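Local atomic coordinates of 3,4-dihydroxy-2-butanone 4-phosphate synthase (Candida albicans, PDB entry 1TKS), a protein that catalyses the conversion of D-ribulose 5-phosphate to formate and 3,4-dihydroxy-2-butanone 4-phosphate in riboflavin biosynthesis, probably with magnesium or manganese as cofactor. Residues 129-141 with 145-157. Residues are numbered along the deposited sequence; the frame is centred on the assembly and turned at random.
Sequences ILPLRAVPGLLKK and HTEAAVQLSTLAG
Ala134 and Leu138 lie against helix 145-155, which strand 129-134 crosses almost at a right angle (83°), the axes 7.6 Å apart, before a type II turn from Val135 to Leu138 bends the chain round the helix. On the strand side, Thr146 turns its methyl CG2 to the Ala134 backbone, while its OG1 sits 3.3 Å from Leu132 CD1. One turn later Val150 straddles both parts of the chain: CG2 meets Ala134 CB at 3.6 Å, and CG1, anti to the backbone N, meets Leu138 CD2, the two side chains crossing roughly perpendicularly. Beyond the turn, Leu139 CD2 lies over Ala148, and Leu139 also packs on Ile195 and Leu198 of helix 195-203.

Glu147 supplies the polar link. Bent at chi2 (67°), its chain passes alongside the Leu138 carbonyl and delivers OE2 to Val135 N at 3.0 Å, a nearly straight bond (165°) taken on the anti lone pair. A water within hydrogen-bonding distance of both OE2 and Arg133 O bridges them, while OE1 forms a salt bridge with Arg142. One buried carboxylate thus ties the strand end to Arg142, which with His145 and Thr146 probably binds ribulose 5-phosphate; its bonds to N-H and guanidinium would be expected to stabilise its negative charge and help position the substrate-binding loop at the helix start.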
ATOM      1  N   ILE B 129       1.525   8.136  -0.526  1.00  8.22           N
ATOM      2  CA  ILE B 129       0.561   8.214   0.567  1.00  8.62           C
ATOM      3  C   ILE B 129      -0.815   8.439  -0.052  1.00  8.38           C
ATOM      4  O   ILE B 129      -0.956   9.181  -1.028  1.00  8.76           O
ATOM      5  CB  ILE B 129       0.884   9.371   1.551  1.00  8.99           C
ATOM      6  CG1 ILE B 129       1.999   8.943   2.503  1.00  9.32           C
ATOM      7  CG2 ILE B 129      -0.363   9.767   2.342  1.00 10.33           C
ATOM      8  CD1 ILE B 129       1.627   7.820   3.452  1.00 11.45           C
ATOM      9  N   LEU B 130      -1.818   7.782   0.521  1.00  7.84           N
ATOM     10  CA  LEU B 130      -3.192   7.876   0.049  1.00  7.73           C
ATOM     11  C   LEU B 130      -4.081   8.716   0.979  1.00  7.97           C
ATOM     12  O   LEU B 130      -4.664   8.191   1.930  1.00  8.27           O
ATOM     13  CB  LEU B 130      -3.787   6.462  -0.081  1.00  8.61           C
ATOM     14  CG  LEU B 130      -3.146   5.507  -1.103  1.00  6.73           C
ATOM     15  CD1 LEU B 130      -2.845   4.161  -0.441  1.00  6.10           C
ATOM     16  CD2 LEU B 130      -4.081   5.314  -2.296  1.00  6.67           C
ATOM     17  N   PRO B 131      -4.192  10.032   0.724  1.00  8.77           N
ATOM     18  CA  PRO B 131      -5.038  10.869   1.581  1.00  8.79           C
ATOM     19  C   PRO B 131      -6.500  10.484   1.364  1.00  8.93           C
ATOM     20  O   PRO B 131      -6.886  10.095   0.261  1.00  9.93           O
ATOM     21  CB  PRO B 131      -4.754  12.294   1.085  1.00  9.02           C
ATOM     22  CG  PRO B 131      -3.380  12.192   0.473  1.00 10.01           C
ATOM     23  CD  PRO B 131      -3.441  10.855  -0.237  1.00  8.29           C
ATOM     24  N   LEU B 132      -7.307  10.590   2.418  1.00  9.95           N
ATOM     25  CA  LEU B 132      -8.731  10.267   2.337  1.00 10.27           C
ATOM     26  C   LEU B 132      -9.529  11.470   2.817  1.00 10.09           C
ATOM     27  O   LEU B 132      -9.138  12.126   3.779  1.00 12.33           O
ATOM     28  CB  LEU B 132      -9.064   9.063   3.217  1.00 10.81           C
ATOM     29  CG  LEU B 132      -8.285   7.778   2.950  1.00 11.63           C
ATOM     30  CD1 LEU B 132      -8.885   6.645   3.769  1.00  8.10           C
ATOM     31  CD2 LEU B 132      -8.328   7.444   1.471  1.00 11.52           C
ATOM     32  N   ARG B 133     -10.643  11.756   2.150  1.00  8.73           N
ATOM     33  CA  ARG B 133     -11.474  12.899   2.519  1.00  9.64           C
ATOM     34  C   ARG B 133     -12.635  12.542   3.442  1.00  9.27           C
ATOM     35  O   ARG B 133     -13.582  11.870   3.031  1.00 10.15           O
ATOM     36  CB  ARG B 133     -12.021  13.576   1.260  1.00 10.10           C
ATOM     37  CG  ARG B 133     -10.946  14.183   0.373  1.00 12.57           C
ATOM     38  CD  ARG B 133     -11.554  14.913  -0.815  1.00 17.43           C
ATOM     39  NE  ARG B 133     -12.292  16.091  -0.366  1.00 25.84           N
ATOM     40  CZ  ARG B 133     -12.825  17.003  -1.174  1.00 26.84           C
ATOM     41  NH1 ARG B 133     -12.708  16.882  -2.489  1.00 29.79           N
ATOM     42  NH2 ARG B 133     -13.471  18.040  -0.662  1.00 30.02           N
ATOM     43  N   ALA B 134     -12.563  13.001   4.687  1.00  8.80           N
ATOM     44  CA  ALA B 134     -13.621  12.737   5.658  1.00  9.20           C
ATOM     45  C   ALA B 134     -14.749  13.748   5.449  1.00 10.57           C
ATOM     46  O   ALA B 134     -14.499  14.948   5.333  1.00 12.19           O
ATOM     47  CB  ALA B 134     -13.069  12.851   7.074  1.00 10.32           C
ATOM     48  N   VAL B 135     -15.988  13.267   5.407  1.00  9.86           N
ATOM     49  CA  VAL B 135     -17.128  14.152   5.191  1.00  9.57           C
ATOM     50  C   VAL B 135     -17.411  15.062   6.382  1.00  9.99           C
ATOM     51  O   VAL B 135     -17.122  14.714   7.531  1.00  9.95           O
ATOM     52  CB  VAL B 135     -18.421  13.351   4.866  1.00  8.79           C
ATOM     53  CG1 VAL B 135     -18.196  12.477   3.650  1.00  9.86           C
ATOM     54  CG2 VAL B 135     -18.847  12.501   6.066  1.00  8.62           C
ATOM     55  N   PRO B 136     -17.961  16.259   6.117  1.00 11.27           N
ATOM     56  CA  PRO B 136     -18.285  17.206   7.186  1.00 11.27           C
ATOM     57  C   PRO B 136     -19.272  16.539   8.139  1.00 10.57           C
ATOM     58  O   PRO B 136     -20.220  15.884   7.699  1.00 12.25           O
ATOM     59  CB  PRO B 136     -18.922  18.368   6.433  1.00 12.22           C
ATOM     60  CG  PRO B 136     -18.207  18.352   5.129  1.00 11.64           C
ATOM     61  CD  PRO B 136     -18.171  16.874   4.794  1.00 12.73           C
ATOM     62  N   GLY B 137     -19.061  16.712   9.438  1.00 10.06           N
ATOM     63  CA  GLY B 137     -19.946  16.095  10.407  1.00  8.84           C
ATOM     64  C   GLY B 137     -19.319  14.817  10.928  1.00  9.31           C
ATOM     65  O   GLY B 137     -19.761  14.261  11.930  1.00 10.16           O
ATOM     66  N   LEU B 138     -18.289  14.352  10.229  1.00  8.70           N
ATOM     67  CA  LEU B 138     -17.557  13.148  10.605  1.00 10.20           C
ATOM     68  C   LEU B 138     -18.464  11.959  10.936  1.00  9.55           C
ATOM     69  O   LEU B 138     -19.353  11.632  10.153  1.00 10.58           O
ATOM     70  CB  LEU B 138     -16.616  13.475  11.771  1.00  9.53           C
ATOM     71  CG  LEU B 138     -15.645  14.634  11.476  1.00 10.24           C
ATOM     72  CD1 LEU B 138     -14.811  14.926  12.712  1.00 10.35           C
ATOM     73  CD2 LEU B 138     -14.751  14.283  10.286  1.00 10.63           C
ATOM     74  N   LEU B 139     -18.250  11.319  12.084  1.00 10.50           N
ATOM     75  CA  LEU B 139     -19.045  10.153  12.467  1.00 10.29           C
ATOM     76  C   LEU B 139     -20.541  10.368  12.630  1.00 12.23           C
ATOM     77  O   LEU B 139     -21.306   9.405  12.669  1.00 13.31           O
ATOM     78  CB  LEU B 139     -18.489   9.537  13.747  1.00 10.24           C
ATOM     79  CG  LEU B 139     -17.118   8.880  13.585  1.00  9.16           C
ATOM     80  CD1 LEU B 139     -16.638   8.382  14.936  1.00 11.15           C
ATOM     81  CD2 LEU B 139     -17.205   7.731  12.586  1.00  9.72           C
ATOM     82  N   LYS B 140     -20.969  11.617  12.742  1.00 12.39           N
ATOM     83  CA  LYS B 140     -22.392  11.883  12.878  1.00 15.79           C
ATOM     84  C   LYS B 140     -23.033  11.907  11.500  1.00 16.08           C
ATOM     85  O   LYS B 140     -24.256  11.920  11.377  1.00 17.08           O
ATOM     86  CB  LYS B 140     -22.631  13.214  13.595  1.00 17.39           C
ATOM     87  CG  LYS B 140     -22.309  13.166  15.082  1.00 21.99           C
ATOM     88  CD  LYS B 140     -22.952  14.317  15.839  1.00 24.56           C
ATOM     89  CE  LYS B 140     -22.291  15.654  15.530  1.00 27.55           C
ATOM     90  NZ  LYS B 140     -20.907  15.758  16.085  1.00 28.20           N
ATOM     91  N   LYS B 141     -22.197  11.893  10.465  1.00 16.05           N
ATOM     92  CA  LYS B 141     -22.676  11.920   9.087  1.00 16.33           C
ATOM     93  C   LYS B 141     -22.394  10.609   8.356  1.00 16.43           C
ATOM     94  O   LYS B 141     -23.214  10.144   7.566  1.00 18.11           O
ATOM     95  CB  LYS B 141     -22.018  13.077   8.331  1.00 18.26           C
ATOM     96  CG  LYS B 141     -22.614  13.339   6.956  1.00 22.00           C
ATOM     97  CD  LYS B 141     -24.056  13.812   7.068  1.00 24.71           C
ATOM     98  CE  LYS B 141     -24.647  14.131   5.706  1.00 27.32           C
ATOM     99  NZ  LYS B 141     -26.074  14.546   5.806  1.00 27.26           N
ATOM    100  N   HIS B 145     -14.206   4.562   8.722  1.00 11.75           N
ATOM    101  CA  HIS B 145     -12.979   4.641   9.502  1.00 10.59           C
ATOM    102  C   HIS B 145     -12.249   5.942   9.188  1.00 11.10           C
ATOM    103  O   HIS B 145     -11.451   6.424   9.990  1.00 11.07           O
ATOM    104  CB  HIS B 145     -12.083   3.434   9.225  1.00 12.63           C
ATOM    105  CG  HIS B 145     -12.667   2.136   9.698  1.00 15.30           C
ATOM    106  ND1 HIS B 145     -11.924   0.984   9.810  1.00 17.72           N
ATOM    107  CD2 HIS B 145     -13.922   1.818  10.092  1.00 17.16           C
ATOM    108  CE1 HIS B 145     -12.696   0.007  10.256  1.00 18.89           C
ATOM    109  NE2 HIS B 145     -13.911   0.485  10.435  1.00 18.26           N
ATOM    110  N   THR B 146     -12.532   6.513   8.020  1.00  9.63           N
ATOM    111  CA  THR B 146     -11.922   7.775   7.624  1.00 10.17           C
ATOM    112  C   THR B 146     -12.440   8.844   8.573  1.00  9.79           C
ATOM    113  O   THR B 146     -11.662   9.602   9.158  1.00  8.80           O
ATOM    114  CB  THR B 146     -12.300   8.155   6.180  1.00  9.86           C
ATOM    115  OG1 THR B 146     -11.750   7.190   5.280  1.00 11.33           O
ATOM    116  CG2 THR B 146     -11.757   9.533   5.825  1.00 10.89           C
ATOM    117  N   GLU B 147     -13.759   8.898   8.725  1.00  9.94           N
ATOM    118  CA  GLU B 147     -14.371   9.863   9.627  1.00  9.97           C
ATOM    119  C   GLU B 147     -13.919   9.599  11.059  1.00  9.66           C
ATOM    120  O   GLU B 147     -13.702  10.535  11.826  1.00  8.36           O
ATOM    121  CB  GLU B 147     -15.899   9.782   9.554  1.00  9.66           C
ATOM    122  CG  GLU B 147     -16.534  10.406   8.311  1.00 11.04           C
ATOM    123  CD  GLU B 147     -16.191   9.658   7.027  1.00 10.74           C
ATOM    124  OE1 GLU B 147     -16.158   8.408   7.061  1.00 10.91           O
ATOM    125  OE2 GLU B 147     -15.986  10.318   5.991  1.00 10.19           O
ATOM    126  N   ALA B 148     -13.772   8.328  11.422  1.00  8.90           N
ATOM    127  CA  ALA B 148     -13.348   7.991  12.773  1.00  9.14           C
ATOM    128  C   ALA B 148     -11.970   8.565  13.088  1.00  8.06           C
ATOM    129  O   ALA B 148     -11.757   9.131  14.165  1.00  7.19           O
ATOM    130  CB  ALA B 148     -13.342   6.484  12.961  1.00  8.88           C
ATOM    131  N   ALA B 149     -11.037   8.430  12.149  1.00  8.65           N
ATOM    132  CA  ALA B 149      -9.682   8.946  12.346  1.00  8.38           C
ATOM    133  C   ALA B 149      -9.685  10.455  12.580  1.00  9.04           C
ATOM    134  O   ALA B 149      -9.067  10.943  13.524  1.00  8.38           O
ATOM    135  CB  ALA B 149      -8.801   8.602  11.136  1.00  9.85           C
ATOM    136  N   VAL B 150     -10.380  11.200  11.723  1.00  9.14           N
ATOM    137  CA  VAL B 150     -10.432  12.646  11.886  1.00  8.08           C
ATOM    138  C   VAL B 150     -11.192  13.015  13.165  1.00  8.57           C
ATOM    139  O   VAL B 150     -10.874  14.008  13.816  1.00  8.81           O
ATOM    140  CB  VAL B 150     -11.085  13.317  10.652  1.00  7.03           C
ATOM    141  CG1 VAL B 150     -11.156  14.832  10.840  1.00  6.54           C
ATOM    142  CG2 VAL B 150     -10.276  12.978   9.402  1.00  9.82           C
ATOM    143  N   GLN B 151     -12.179  12.204  13.534  1.00  7.39           N
ATOM    144  CA  GLN B 151     -12.954  12.454  14.748  1.00  7.89           C
ATOM    145  C   GLN B 151     -12.066  12.279  15.982  1.00  6.98           C
ATOM    146  O   GLN B 151     -12.132  13.075  16.918  1.00  8.41           O
ATOM    147  CB  GLN B 151     -14.133  11.482  14.835  1.00  6.94           C
ATOM    148  CG  GLN B 151     -15.162  11.835  15.906  1.00 10.33           C
ATOM    149  CD  GLN B 151     -16.259  12.734  15.376  1.00 11.36           C
ATOM    150  OE1 GLN B 151     -16.309  13.931  15.671  1.00 15.46           O
ATOM    151  NE2 GLN B 151     -17.146  12.157  14.580  1.00  8.20           N
ATOM    152  N   LEU B 152     -11.252  11.224  15.985  1.00  8.85           N
ATOM    153  CA  LEU B 152     -10.358  10.965  17.103  1.00  7.26           C
ATOM    154  C   LEU B 152      -9.377  12.115  17.269  1.00  7.42           C
ATOM    155  O   LEU B 152      -9.183  12.621  18.373  1.00  8.42           O
ATOM    156  CB  LEU B 152      -9.601   9.649  16.897  1.00  8.87           C
ATOM    157  CG  LEU B 152     -10.438   8.395  17.168  1.00  8.30           C
ATOM    158  CD1 LEU B 152      -9.745   7.166  16.601  1.00  9.01           C
ATOM    159  CD2 LEU B 152     -10.654   8.242  18.671  1.00  9.93           C
ATOM    160  N   SER B 153      -8.763  12.537  16.169  1.00  7.82           N
ATOM    161  CA  SER B 153      -7.812  13.636  16.227  1.00  8.80           C
ATOM    162  C   SER B 153      -8.473  14.902  16.772  1.00  9.59           C
ATOM    163  O   SER B 153      -7.904  15.595  17.616  1.00  9.28           O
ATOM    164  CB  SER B 153      -7.216  13.891  14.838  1.00  8.32           C
ATOM    165  OG  SER B 153      -6.350  12.830  14.475  1.00  9.12           O
ATOM    166  N   THR B 154      -9.676  15.200  16.296  1.00  8.49           N
ATOM    167  CA  THR B 154     -10.402  16.382  16.751  1.00  9.62           C
ATOM    168  C   THR B 154     -10.679  16.309  18.252  1.00  9.31           C
ATOM    169  O   THR B 154     -10.428  17.265  18.991  1.00  9.32           O
ATOM    170  CB  THR B 154     -11.737  16.537  15.992  1.00  8.99           C
ATOM    171  OG1 THR B 154     -11.472  16.692  14.592  1.00 11.35           O
ATOM    172  CG2 THR B 154     -12.499  17.759  16.492  1.00  8.59           C
ATOM    173  N   LEU B 155     -11.193  15.171  18.705  1.00  9.15           N
ATOM    174  CA  LEU B 155     -11.495  14.994  20.120  1.00  8.96           C
ATOM    175  C   LEU B 155     -10.242  15.112  20.975  1.00  9.59           C
ATOM    176  O   LEU B 155     -10.306  15.563  22.122  1.00 11.72           O
ATOM    177  CB  LEU B 155     -12.142  13.630  20.349  1.00 10.23           C
ATOM    178  CG  LEU B 155     -13.510  13.434  19.696  1.00  9.19           C
ATOM    179  CD1 LEU B 155     -13.867  11.953  19.696  1.00  9.57           C
ATOM    180  CD2 LEU B 155     -14.563  14.261  20.438  1.00 11.57           C
ATOM    181  N   ALA B 156      -9.106  14.712  20.411  1.00  9.18           N
ATOM    182  CA  ALA B 156      -7.831  14.757  21.118  1.00  9.34           C
ATOM    183  C   ALA B 156      -7.198  16.152  21.103  1.00  9.86           C
ATOM    184  O   ALA B 156      -6.132  16.359  21.682  1.00 11.18           O
ATOM    185  CB  ALA B 156      -6.873  13.733  20.503  1.00  9.79           C
ATOM    186  N   GLY B 157      -7.864  17.097  20.443  1.00 10.50           N
ATOM    187  CA  GLY B 157      -7.359  18.458  20.363  1.00 10.82           C
ATOM    188  C   GLY B 157      -6.236  18.641  19.358  1.00 11.37           C
ATOM    189  O   GLY B 157      -5.543  19.656  19.369  1.00 12.15           O
TER
HETATM  190  O   HOH W   1     -15.161   9.707   3.517  1.00 11.74           O